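Local coordinates for protein N-acyl homoserine lactonase (Bacillus thuringiensis, PDB 2BR6) that hydrolyses the lactone ring of N-acyl homoserine lactones, bacterial quorum-sensing signals, using two zinc ions, at residues A[175-180]-A[192-197]; A[196-201]-A[233-238]; A[54-59]-A[107-112]. One frame throughout, in Å; residues are numbered along the deposited sequence.

Contact 1: A[175-180]-A[192-197]; sequences HQSLFI and IDASYT. With ZN (zinc ion), chain C; ZN (zinc ion), chain B; HSL (homoserine lactone), chain F.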
loop_
_atom_site.group_PDB
_atom_site.type_symbol
_atom_site.label_atom_id
_atom_site.label_comp_id
_atom_site.label_asym_id
_atom_site.label_seq_id
_atom_site.Cartn_x
_atom_site.Cartn_y
_atom_site.Cartn_z
ATOM N N HIS A 175 9.094 -3.677 -3.030
ATOM C CA HIS A 175 7.675 -3.335 -3.104
ATOM C C HIS A 175 6.824 -4.568 -3.437
ATOM O O HIS A 175 7.206 -5.371 -4.284
ATOM C CB HIS A 175 7.455 -2.261 -4.180
ATOM C CG HIS A 175 6.037 -1.796 -4.269
ATOM N ND1 HIS A 175 5.079 -2.479 -4.986
ATOM C CD2 HIS A 175 5.400 -0.750 -3.687
ATOM C CE1 HIS A 175 3.918 -1.862 -4.861
ATOM N NE2 HIS A 175 4.082 -0.813 -4.074
ATOM N N GLN A 176 5.668 -4.697 -2.785
ATOM C CA GLN A 176 4.714 -5.756 -3.119
ATOM C C GLN A 176 3.283 -5.208 -3.257
ATOM O O GLN A 176 2.876 -4.282 -2.525
ATOM C CB GLN A 176 4.756 -6.882 -2.085
ATOM C CG GLN A 176 4.418 -6.452 -0.661
ATOM C CD GLN A 176 4.658 -7.577 0.348
ATOM O OE1 GLN A 176 4.858 -8.738 -0.037
ATOM N NE2 GLN A 176 4.578 -7.246 1.629
ATOM N N SER A 177 2.541 -5.805 -4.186
ATOM C CA SER A 177 1.147 -5.460 -4.487
ATOM C C SER A 177 0.225 -6.568 -3.965
ATOM O O SER A 177 0.706 -7.609 -3.530
ATOM C CB SER A 177 0.972 -5.336 -6.008
ATOM O OG SER A 177 1.845 -4.365 -6.573
ATOM N N LEU A 178 -1.088 -6.339 -3.996
ATOM C CA LEU A 178 -2.056 -7.274 -3.410
ATOM C C LEU A 178 -3.024 -7.811 -4.464
ATOM O O LEU A 178 -3.544 -7.033 -5.257
ATOM C CB LEU A 178 -2.895 -6.557 -2.344
ATOM C CG LEU A 178 -2.407 -6.316 -0.908
ATOM C CD1 LEU A 178 -2.508 -7.597 -0.085
ATOM C CD2 LEU A 178 -1.019 -5.680 -0.819
ATOM N N PHE A 179 -3.248 -9.126 -4.466
ATOM C CA PHE A 179 -4.319 -9.733 -5.253
ATOM C C PHE A 179 -5.278 -10.400 -4.274
ATOM O O PHE A 179 -4.879 -11.285 -3.518
ATOM C CB PHE A 179 -3.754 -10.753 -6.254
ATOM C CG PHE A 179 -4.794 -11.338 -7.162
ATOM C CD1 PHE A 179 -5.175 -10.675 -8.326
ATOM C CD2 PHE A 179 -5.412 -12.548 -6.847
ATOM C CE1 PHE A 179 -6.159 -11.219 -9.169
ATOM C CE2 PHE A 179 -6.396 -13.091 -7.676
ATOM C CZ PHE A 179 -6.767 -12.419 -8.838
ATOM N N ILE A 180 -6.517 -9.922 -4.264
ATOM C CA ILE A 180 -7.520 -10.323 -3.274
ATOM C C ILE A 180 -8.753 -10.821 -4.005
ATOM O O ILE A 180 -9.091 -10.302 -5.062
ATOM C CB ILE A 180 -7.890 -9.093 -2.393
ATOM C CG1 ILE A 180 -6.674 -8.623 -1.574
ATOM C CG2 ILE A 180 -9.067 -9.400 -1.463
ATOM C CD1 ILE A 180 -6.707 -7.126 -1.217
ATOM N N ILE A 192 -0.917 -0.773 -5.370
ATOM C CA ILE A 192 -0.181 0.144 -4.489
ATOM C C ILE A 192 0.792 0.951 -5.377
ATOM O O ILE A 192 0.384 1.400 -6.440
ATOM C CB ILE A 192 0.550 -0.605 -3.316
ATOM C CG1 ILE A 192 -0.304 -1.744 -2.699
ATOM C CG2 ILE A 192 0.995 0.404 -2.240
ATOM C CD1 ILE A 192 -1.617 -1.269 -2.056
ATOM N N ASP A 193 2.060 1.112 -4.983
ATOM C CA ASP A 193 2.968 2.012 -5.732
ATOM C C ASP A 193 3.687 1.365 -6.921
ATOM O O ASP A 193 4.607 1.947 -7.507
ATOM C CB ASP A 193 3.954 2.731 -4.802
ATOM C CG ASP A 193 3.283 3.806 -3.939
ATOM O OD1 ASP A 193 2.042 3.908 -3.933
ATOM O OD2 ASP A 193 3.939 4.614 -3.249
ATOM N N ALA A 194 3.255 0.166 -7.292
ATOM C CA ALA A 194 3.710 -0.433 -8.546
ATOM C C ALA A 194 3.169 0.367 -9.760
ATOM O O ALA A 194 3.689 0.253 -10.877
ATOM C CB ALA A 194 3.305 -1.882 -8.615
ATOM N N SER A 195 2.140 1.187 -9.519
ATOM C CA SER A 195 1.632 2.154 -10.495
ATOM C C SER A 195 0.835 3.199 -9.717
ATOM O O SER A 195 -0.148 2.862 -9.052
ATOM C CB SER A 195 0.744 1.486 -11.561
ATOM O OG SER A 195 1.542 0.827 -12.533
ATOM N N TYR A 196 1.285 4.449 -9.758
ATOM C CA TYR A 196 0.571 5.525 -9.056
ATOM C C TYR A 196 -0.792 5.725 -9.701
ATOM O O TYR A 196 -1.794 5.845 -9.007
ATOM C CB TYR A 196 1.340 6.848 -9.123
ATOM C CG TYR A 196 2.496 7.021 -8.152
ATOM C CD1 TYR A 196 2.984 5.961 -7.381
ATOM C CD2 TYR A 196 3.130 8.259 -8.042
ATOM C CE1 TYR A 196 4.068 6.142 -6.493
ATOM C CE2 TYR A 196 4.213 8.444 -7.174
ATOM C CZ TYR A 196 4.666 7.387 -6.403
ATOM O OH TYR A 196 5.729 7.620 -5.567
ATOM N N THR A 197 -0.811 5.780 -11.036
ATOM C CA THR A 197 -2.016 6.119 -11.808
ATOM C C THR A 197 -2.300 5.057 -12.855
ATOM O O THR A 197 -1.408 4.290 -13.240
ATOM C CB THR A 197 -1.822 7.445 -12.560
ATOM O OG1 THR A 197 -0.893 7.239 -13.635
ATOM C CG2 THR A 197 -1.159 8.491 -11.666
HETATM ZN ZN ZN C . 6.369 4.581 -2.341
HETATM ZN ZN ZN B . 3.296 5.961 -1.824
HETATM N N HSL F . 6.398 9.331 -0.908
HETATM C CA HSL F . 6.451 8.775 -2.049
HETATM C C HSL F . 5.444 7.946 -2.675
HETATM O O HSL F . 4.229 8.137 -2.734
HETATM C CB HSL F . 7.842 8.516 -2.705
HETATM C CG HSL F . 7.638 7.136 -3.311
HETATM O OD HSL F . 6.162 6.820 -3.297
HETATM O O HOH W 1 5.384 5.784 -1.056
#
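The polar part of this contact rests on H175, whose imidazole reaches the backbone at D193. D193 N gives a weak hydrogen bond to H175 NE2 (2.9 Å), bent to 128° at the hydrogen and arriving at the ring edge near its plane. With CG opposite the backbone N (chi1 -177°), the ring is carried over to the 192-195 turn, while ND1 is hydrogen-bonded to T168 OG1. The T168 bond, with the weaker one from D193 N, would restrain the rotation of the imidazole.

In the metallo-β-lactamase fold seen here, 175-180 enters strand 176-182, while 192-197 leaves its antiparallel partner through a type I turn, I192 to S195. D193 OD2 bridges the two metal ions, 2.1 Å from the zinc of chain B and 2.6 Å from the zinc of chain C, so H175 is a second-shell residue beside the bridging ligand.

Van der Waals contacts complete the interface. I192 CB sits 3.6 Å from H175 NE2, at the ring edge. A194 CB lies 3.5 Å from S177 OG, a hydroxyl hydrogen-bonded to T168 and T191; L222 of helix 212-229 also touches both residues. The apolar pair is L178 CD2 against I192 CG1, at 4.4 Å.

Contact 2: A[196-201]-A[233-238]; sequences YTKENF and IFFGHD. With ZN (zinc ion), chain B; HSL (homoserine lactone), chain F.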
loop_
_atom_site.group_PDB
_atom_site.type_symbol
_atom_site.label_atom_id
_atom_site.label_comp_id
_atom_site.label_asym_id
_atom_site.label_seq_id
_atom_site.Cartn_x
_atom_site.Cartn_y
_atom_site.Cartn_z
ATOM N N TYR A 196 1.285 4.449 -9.758
ATOM C CA TYR A 196 0.571 5.525 -9.056
ATOM C C TYR A 196 -0.792 5.725 -9.701
ATOM O O TYR A 196 -1.794 5.845 -9.007
ATOM C CB TYR A 196 1.340 6.848 -9.123
ATOM C CG TYR A 196 2.496 7.021 -8.152
ATOM C CD1 TYR A 196 2.984 5.961 -7.381
ATOM C CD2 TYR A 196 3.130 8.259 -8.042
ATOM C CE1 TYR A 196 4.068 6.142 -6.493
ATOM C CE2 TYR A 196 4.213 8.444 -7.174
ATOM C CZ TYR A 196 4.666 7.387 -6.403
ATOM O OH TYR A 196 5.729 7.620 -5.567
ATOM N N THR A 197 -0.811 5.780 -11.036
ATOM C CA THR A 197 -2.016 6.119 -11.808
ATOM C C THR A 197 -2.300 5.057 -12.855
ATOM O O THR A 197 -1.408 4.290 -13.240
ATOM C CB THR A 197 -1.822 7.445 -12.560
ATOM O OG1 THR A 197 -0.893 7.239 -13.635
ATOM C CG2 THR A 197 -1.159 8.491 -11.666
ATOM N N LYS A 198 -3.528 5.053 -13.361
ATOM C CA LYS A 198 -3.905 4.066 -14.356
ATOM C C LYS A 198 -2.953 4.085 -15.543
ATOM O O LYS A 198 -2.619 3.035 -16.074
ATOM C CB LYS A 198 -5.341 4.254 -14.848
ATOM C CG LYS A 198 -5.773 3.109 -15.746
ATOM C CD LYS A 198 -7.188 3.233 -16.252
ATOM C CE LYS A 198 -7.500 2.017 -17.123
ATOM N NZ LYS A 198 -8.856 2.056 -17.745
ATOM N N GLU A 199 -2.529 5.275 -15.963
ATOM C CA GLU A 199 -1.677 5.371 -17.143
ATOM C C GLU A 199 -0.257 4.853 -16.887
ATOM O O GLU A 199 0.401 4.400 -17.822
ATOM C CB GLU A 199 -1.685 6.779 -17.752
ATOM C CG GLU A 199 -0.987 7.829 -16.908
ATOM C CD GLU A 199 -0.853 9.173 -17.612
ATOM O OE1 GLU A 199 -0.180 10.056 -17.042
ATOM O OE2 GLU A 199 -1.407 9.353 -18.731
ATOM N N ASN A 200 0.208 4.899 -15.632
ATOM C CA ASN A 200 1.500 4.285 -15.306
ATOM C C ASN A 200 1.432 2.806 -15.626
ATOM O O ASN A 200 2.415 2.201 -16.037
ATOM C CB ASN A 200 1.876 4.446 -13.829
ATOM C CG ASN A 200 2.136 5.887 -13.429
ATOM O OD1 ASN A 200 2.669 6.692 -14.203
ATOM N ND2 ASN A 200 1.776 6.213 -12.196
ATOM N N PHE A 201 0.249 2.236 -15.439
ATOM C CA PHE A 201 0.066 0.811 -15.605
ATOM C C PHE A 201 -0.260 0.481 -17.051
ATOM O O PHE A 201 0.495 -0.199 -17.721
ATOM C CB PHE A 201 -1.052 0.325 -14.681
ATOM C CG PHE A 201 -1.193 -1.163 -14.634
ATOM C CD1 PHE A 201 -0.346 -1.924 -13.830
ATOM C CD2 PHE A 201 -2.171 -1.806 -15.391
ATOM C CE1 PHE A 201 -0.460 -3.297 -13.783
ATOM C CE2 PHE A 201 -2.302 -3.181 -15.345
ATOM C CZ PHE A 201 -1.448 -3.932 -14.537
ATOM N N ILE A 233 -9.039 -3.138 -10.765
ATOM C CA ILE A 233 -7.715 -2.664 -10.378
ATOM C C ILE A 233 -7.812 -1.304 -9.712
ATOM O O ILE A 233 -8.514 -0.415 -10.199
ATOM C CB ILE A 233 -6.761 -2.583 -11.591
ATOM C CG1 ILE A 233 -6.704 -3.917 -12.353
ATOM C CG2 ILE A 233 -5.368 -2.164 -11.134
ATOM C CD1 ILE A 233 -6.062 -3.797 -13.738
ATOM N N PHE A 234 -7.104 -1.153 -8.598
ATOM C CA PHE A 234 -7.046 0.120 -7.894
ATOM C C PHE A 234 -5.597 0.540 -7.765
ATOM O O PHE A 234 -4.770 -0.220 -7.255
ATOM C CB PHE A 234 -7.693 -0.002 -6.516
ATOM C CG PHE A 234 -9.164 -0.290 -6.575
ATOM C CD1 PHE A 234 -10.096 0.752 -6.560
ATOM C CD2 PHE A 234 -9.624 -1.599 -6.665
ATOM C CE1 PHE A 234 -11.468 0.481 -6.622
ATOM C CE2 PHE A 234 -11.005 -1.880 -6.731
ATOM C CZ PHE A 234 -11.918 -0.838 -6.715
ATOM N N PHE A 235 -5.301 1.748 -8.242
ATOM C CA PHE A 235 -3.932 2.257 -8.287
ATOM C C PHE A 235 -3.494 2.972 -7.004
ATOM O O PHE A 235 -4.317 3.278 -6.143
ATOM C CB PHE A 235 -3.725 3.075 -9.581
ATOM C CG PHE A 235 -4.180 2.326 -10.809
ATOM C CD1 PHE A 235 -5.470 2.483 -11.297
ATOM C CD2 PHE A 235 -3.339 1.407 -11.420
ATOM C CE1 PHE A 235 -5.911 1.754 -12.402
ATOM C CE2 PHE A 235 -3.768 0.663 -12.517
ATOM C CZ PHE A 235 -5.059 0.849 -13.016
ATOM N N GLY A 236 -2.201 3.246 -6.879
ATOM C CA GLY A 236 -1.654 3.670 -5.592
ATOM C C GLY A 236 -2.003 5.072 -5.137
ATOM O O GLY A 236 -2.326 5.296 -3.964
ATOM N N HIS A 237 -1.905 6.018 -6.067
ATOM C CA HIS A 237 -1.998 7.444 -5.759
ATOM C C HIS A 237 -2.657 8.127 -6.955
ATOM O O HIS A 237 -2.047 8.979 -7.616
ATOM C CB HIS A 237 -0.594 8.035 -5.520
ATOM C CG HIS A 237 0.088 7.555 -4.266
ATOM N ND1 HIS A 237 -0.428 7.750 -3.001
ATOM C CD2 HIS A 237 1.288 6.945 -4.085
ATOM C CE1 HIS A 237 0.409 7.264 -2.100
ATOM N NE2 HIS A 237 1.458 6.768 -2.731
ATOM N N ASP A 238 -3.900 7.731 -7.240
ATOM C CA ASP A 238 -4.602 8.160 -8.460
ATOM C C ASP A 238 -5.749 9.109 -8.122
ATOM O O ASP A 238 -6.800 8.666 -7.647
ATOM C CB ASP A 238 -5.154 6.946 -9.207
ATOM C CG ASP A 238 -5.598 7.272 -10.622
ATOM O OD1 ASP A 238 -6.130 8.390 -10.868
ATOM O OD2 ASP A 238 -5.454 6.459 -11.560
HETATM ZN ZN ZN B . 3.296 5.961 -1.824
HETATM N N HSL F . 6.398 9.331 -0.908
HETATM C CA HSL F . 6.451 8.775 -2.049
HETATM C C HSL F . 5.444 7.946 -2.675
HETATM O O HSL F . 4.229 8.137 -2.734
HETATM C CB HSL F . 7.842 8.516 -2.705
HETATM C CG HSL F . 7.638 7.136 -3.311
HETATM O OD HSL F . 6.162 6.820 -3.297
HETATM O O HOH W 1 5.384 5.784 -1.056
#
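Y196 and H237 run side by side, pointing the same way, yet their rings are turned almost perpendicular, at 89°. The edge of H237 meets the face of Y196 in a T-shaped pair with centroids 5.0 Å apart. H237 CD2 does the touching, 3.8 Å from Y196 CE1 and displaced toward the rim of the tyrosine ring. At the base of the two side chains the backbones are joined by a fairly straight hydrogen bond from H237 N to a lone pair of Y196 O (2.9 Å).

The second group centres on F235. Its CG stands beside the backbone N (chi1 -50°), which sets the ring against the start of helix 198-202. K198 CA lies over the middle of that ring in a CH-π contact, 3.6 Å from the centroid and 9° off the normal, and K198 CB and CG continue across its CE1-CZ rim. F201 approaches at about a right angle, its CB 3.5 Å from F235 CE2; the two rings meet obliquely.

D238 serves two helix starts. Its OD2 accepts from K198 N (3.0 Å) on the anti side of the carboxylate, well out of its plane, at the start of helix 198-202, where T197 OG1 is the N-cap by its bond from N200 N. OD1 caps Q241 N in helix 239-242.

At the far end H237 NE2 binds the zinc of chain B (2.2 Å) while P36 O holds ND1, and Y196 OH donates a very short hydrogen bond (2.4 Å) to the ring oxygen OD of the homoserine lactone. Such a histidine, following the edge strand 232-235, is the last ligand in sequence of the dinuclear zinc site of the metallo-β-lactamase fold.

Contact 3: A[54-59]-A[107-112]; sequences GMPESA and LHFDHA. With ZN (zinc ion), chain B; ZN (zinc ion), chain C; HSL (homoserine lactone), chain F.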
loop_
_atom_site.group_PDB
_atom_site.type_symbol
_atom_site.label_atom_id
_atom_site.label_comp_id
_atom_site.label_asym_id
_atom_site.label_seq_id
_atom_site.Cartn_x
_atom_site.Cartn_y
_atom_site.Cartn_z
ATOM N N GLY A 54 -0.305 4.300 6.975
ATOM C CA GLY A 54 -0.309 5.751 6.875
ATOM C C GLY A 54 1.023 6.402 7.191
ATOM O O GLY A 54 2.070 5.750 7.209
ATOM N N MET A 55 0.960 7.705 7.440
ATOM C CA MET A 55 2.145 8.539 7.591
ATOM C C MET A 55 2.601 8.624 9.059
ATOM O O MET A 55 1.821 8.307 9.957
ATOM C CB MET A 55 1.839 9.924 7.008
ATOM C CG MET A 55 1.833 9.919 5.495
ATOM S SD MET A 55 1.374 11.500 4.783
ATOM C CE MET A 55 -0.388 11.491 5.144
ATOM N N PRO A 56 3.861 9.022 9.297
ATOM C CA PRO A 56 4.392 9.140 10.659
ATOM C C PRO A 56 3.687 10.250 11.423
ATOM O O PRO A 56 3.295 11.245 10.817
ATOM C CB PRO A 56 5.861 9.531 10.443
ATOM C CG PRO A 56 6.157 9.239 9.024
ATOM C CD PRO A 56 4.872 9.358 8.277
ATOM N N GLU A 57 3.531 10.098 12.733
ATOM C CA GLU A 57 2.886 11.163 13.504
ATOM C C GLU A 57 3.677 12.472 13.452
ATOM O O GLU A 57 3.113 13.544 13.692
ATOM C CB GLU A 57 2.583 10.732 14.937
ATOM C CG GLU A 57 3.790 10.566 15.833
ATOM C CD GLU A 57 3.545 9.540 16.914
ATOM O OE1 GLU A 57 2.403 9.032 17.015
ATOM O OE2 GLU A 57 4.494 9.224 17.655
ATOM N N SER A 58 4.966 12.386 13.115
ATOM C CA SER A 58 5.803 13.581 12.942
ATOM C C SER A 58 5.384 14.431 11.737
ATOM O O SER A 58 5.810 15.584 11.605
ATOM C CB SER A 58 7.279 13.199 12.823
ATOM O OG SER A 58 7.515 12.403 11.672
ATOM N N ALA A 59 4.558 13.854 10.863
ATOM C CA ALA A 59 4.051 14.554 9.684
ATOM C C ALA A 59 2.783 15.357 9.972
ATOM O O ALA A 59 2.375 16.186 9.149
ATOM C CB ALA A 59 3.803 13.564 8.545
ATOM N N LEU A 107 8.180 0.178 2.700
ATOM C CA LEU A 107 8.413 0.909 3.939
ATOM C C LEU A 107 8.658 2.413 3.730
ATOM O O LEU A 107 9.255 3.075 4.584
ATOM C CB LEU A 107 9.512 0.232 4.773
ATOM C CG LEU A 107 9.215 -1.201 5.250
ATOM C CD1 LEU A 107 10.441 -1.789 5.966
ATOM C CD2 LEU A 107 7.974 -1.295 6.145
ATOM N N HIS A 108 8.169 2.941 2.603
ATOM C CA HIS A 108 8.151 4.394 2.366
ATOM C C HIS A 108 7.258 5.055 3.417
ATOM O O HIS A 108 6.327 4.425 3.942
ATOM C CB HIS A 108 7.692 4.738 0.950
ATOM C CG HIS A 108 8.745 4.508 -0.091
ATOM N ND1 HIS A 108 8.493 4.620 -1.439
ATOM C CD2 HIS A 108 10.044 4.154 0.022
ATOM C CE1 HIS A 108 9.596 4.350 -2.115
ATOM N NE2 HIS A 108 10.554 4.063 -1.253
ATOM N N PHE A 109 7.552 6.316 3.729
ATOM C CA PHE A 109 6.972 6.962 4.908
ATOM C C PHE A 109 5.433 7.016 4.895
ATOM O O PHE A 109 4.808 7.031 5.958
ATOM C CB PHE A 109 7.573 8.360 5.099
ATOM C CG PHE A 109 6.947 9.406 4.238
ATOM C CD1 PHE A 109 5.917 10.200 4.732
ATOM C CD2 PHE A 109 7.361 9.583 2.921
ATOM C CE1 PHE A 109 5.311 11.165 3.930
ATOM C CE2 PHE A 109 6.762 10.545 2.109
ATOM C CZ PHE A 109 5.732 11.337 2.622
ATOM N N ASP A 110 4.839 7.061 3.702
ATOM C CA ASP A 110 3.378 7.162 3.546
ATOM C C ASP A 110 2.682 5.801 3.586
ATOM O O ASP A 110 1.459 5.718 3.440
ATOM C CB ASP A 110 2.983 7.931 2.266
ATOM C CG ASP A 110 3.716 7.444 1.016
ATOM O OD1 ASP A 110 3.075 7.372 -0.065
ATOM O OD2 ASP A 110 4.927 7.132 1.000
ATOM N N HIS A 111 3.466 4.745 3.780
ATOM C CA HIS A 111 2.932 3.389 3.824
ATOM C C HIS A 111 3.229 2.651 5.122
ATOM O O HIS A 111 2.507 1.704 5.464
ATOM C CB HIS A 111 3.417 2.565 2.619
ATOM C CG HIS A 111 3.017 3.156 1.309
ATOM N ND1 HIS A 111 1.928 2.710 0.590
ATOM C CD2 HIS A 111 3.515 4.212 0.624
ATOM C CE1 HIS A 111 1.793 3.447 -0.501
ATOM N NE2 HIS A 111 2.747 4.359 -0.509
ATOM N N ALA A 112 4.288 3.061 5.822
ATOM C CA ALA A 112 4.712 2.351 7.047
ATOM C C ALA A 112 4.939 3.239 8.272
ATOM O O ALA A 112 5.471 2.785 9.301
ATOM C CB ALA A 112 5.957 1.490 6.750
HETATM ZN ZN ZN B . 3.296 5.961 -1.824
HETATM ZN ZN ZN C . 6.369 4.581 -2.341
HETATM N N HSL F . 6.398 9.331 -0.908
HETATM C CA HSL F . 6.451 8.775 -2.049
HETATM C C HSL F . 5.444 7.946 -2.675
HETATM O O HSL F . 4.229 8.137 -2.734
HETATM C CB HSL F . 7.842 8.516 -2.705
HETATM C CG HSL F . 7.638 7.136 -3.311
HETATM O OD HSL F . 6.162 6.820 -3.297
HETATM O O HOH W 2 -0.538 3.981 4.093
HETATM O O HOH W 1 5.384 5.784 -1.056
#
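The HxHxDH zinc-binding motif of the metallo-β-lactamase superfamily, here H106 to H111, is backed by the loop after strand 47-51, where M55 packs on F109 and D110, and P56 on F109. M55 and F109 lie alongside each other, pointing the same way. The thioether is an oblique Met-aromatic neighbour, with M55 SD 5.3 Å from the centroid of the F109 ring and 66° off its normal, while M55 CG rests against D110 CA. P56 comes to the ring edge, near its plane, through CD. The F109 ring takes up this place because its CG stands between the backbone N and the carbonyl carbon (chi1 81°); P77 and M140 are further neighbours.

The carbonyl of F109 is met by carbon-bound hydrogens. M55 CA approaches F109 O at 3.5 Å in a nearly straight CA-H...O contact of 175°, and P56 CD lies 3.3 Å from the same oxygen. One water links the backbones more firmly: it accepts from G54 N at 2.9 Å and donates to D110 O at 2.7 Å. Backbone bonds of G54 with G113 and H111 with T53 add to this.

On the side of the motif turned from the loop are the metal ligands. D110 OD1 binds the zinc of chain B at 2.3 Å, and H111 NE2 the same ion at 2.1 Å; H108 ND1 goes to the zinc of chain C. D110 OD2 accepts from the amino N of the homoserine lactone at 3.3 Å, a nitrogen also near F109 CE2.

The loop thus meets the motif through apolar, CA-H...O, water and backbone contacts, while D110 and H111 turn away to the metal; this probably steadies the ligands, as does D52, bonded to H111 ND1, from the second shell.

From the N terminus, contact 3 comes first, its 107-112 segment turning back to 54-59 and closing a loop that contains strand 76-78, helix 85-92 and strand 101-103, beside the sheet of strands 47-51 and 101-103. Contact 1 then closes a short β-hairpin in the sheet that holds strands 176-182 to 232-235. Contact 2 starts on Y196 and T197, where contact 1 ends, and spans helix 212-229 before returning along strand 232-235. Contact 3 precedes both others; contacts 1 and 2 run end to end, none nested, joined by a probable S195 O to G236 N hydrogen bond. All three supply ligands to the zinc of chain B, which lies where parts following both sheets meet.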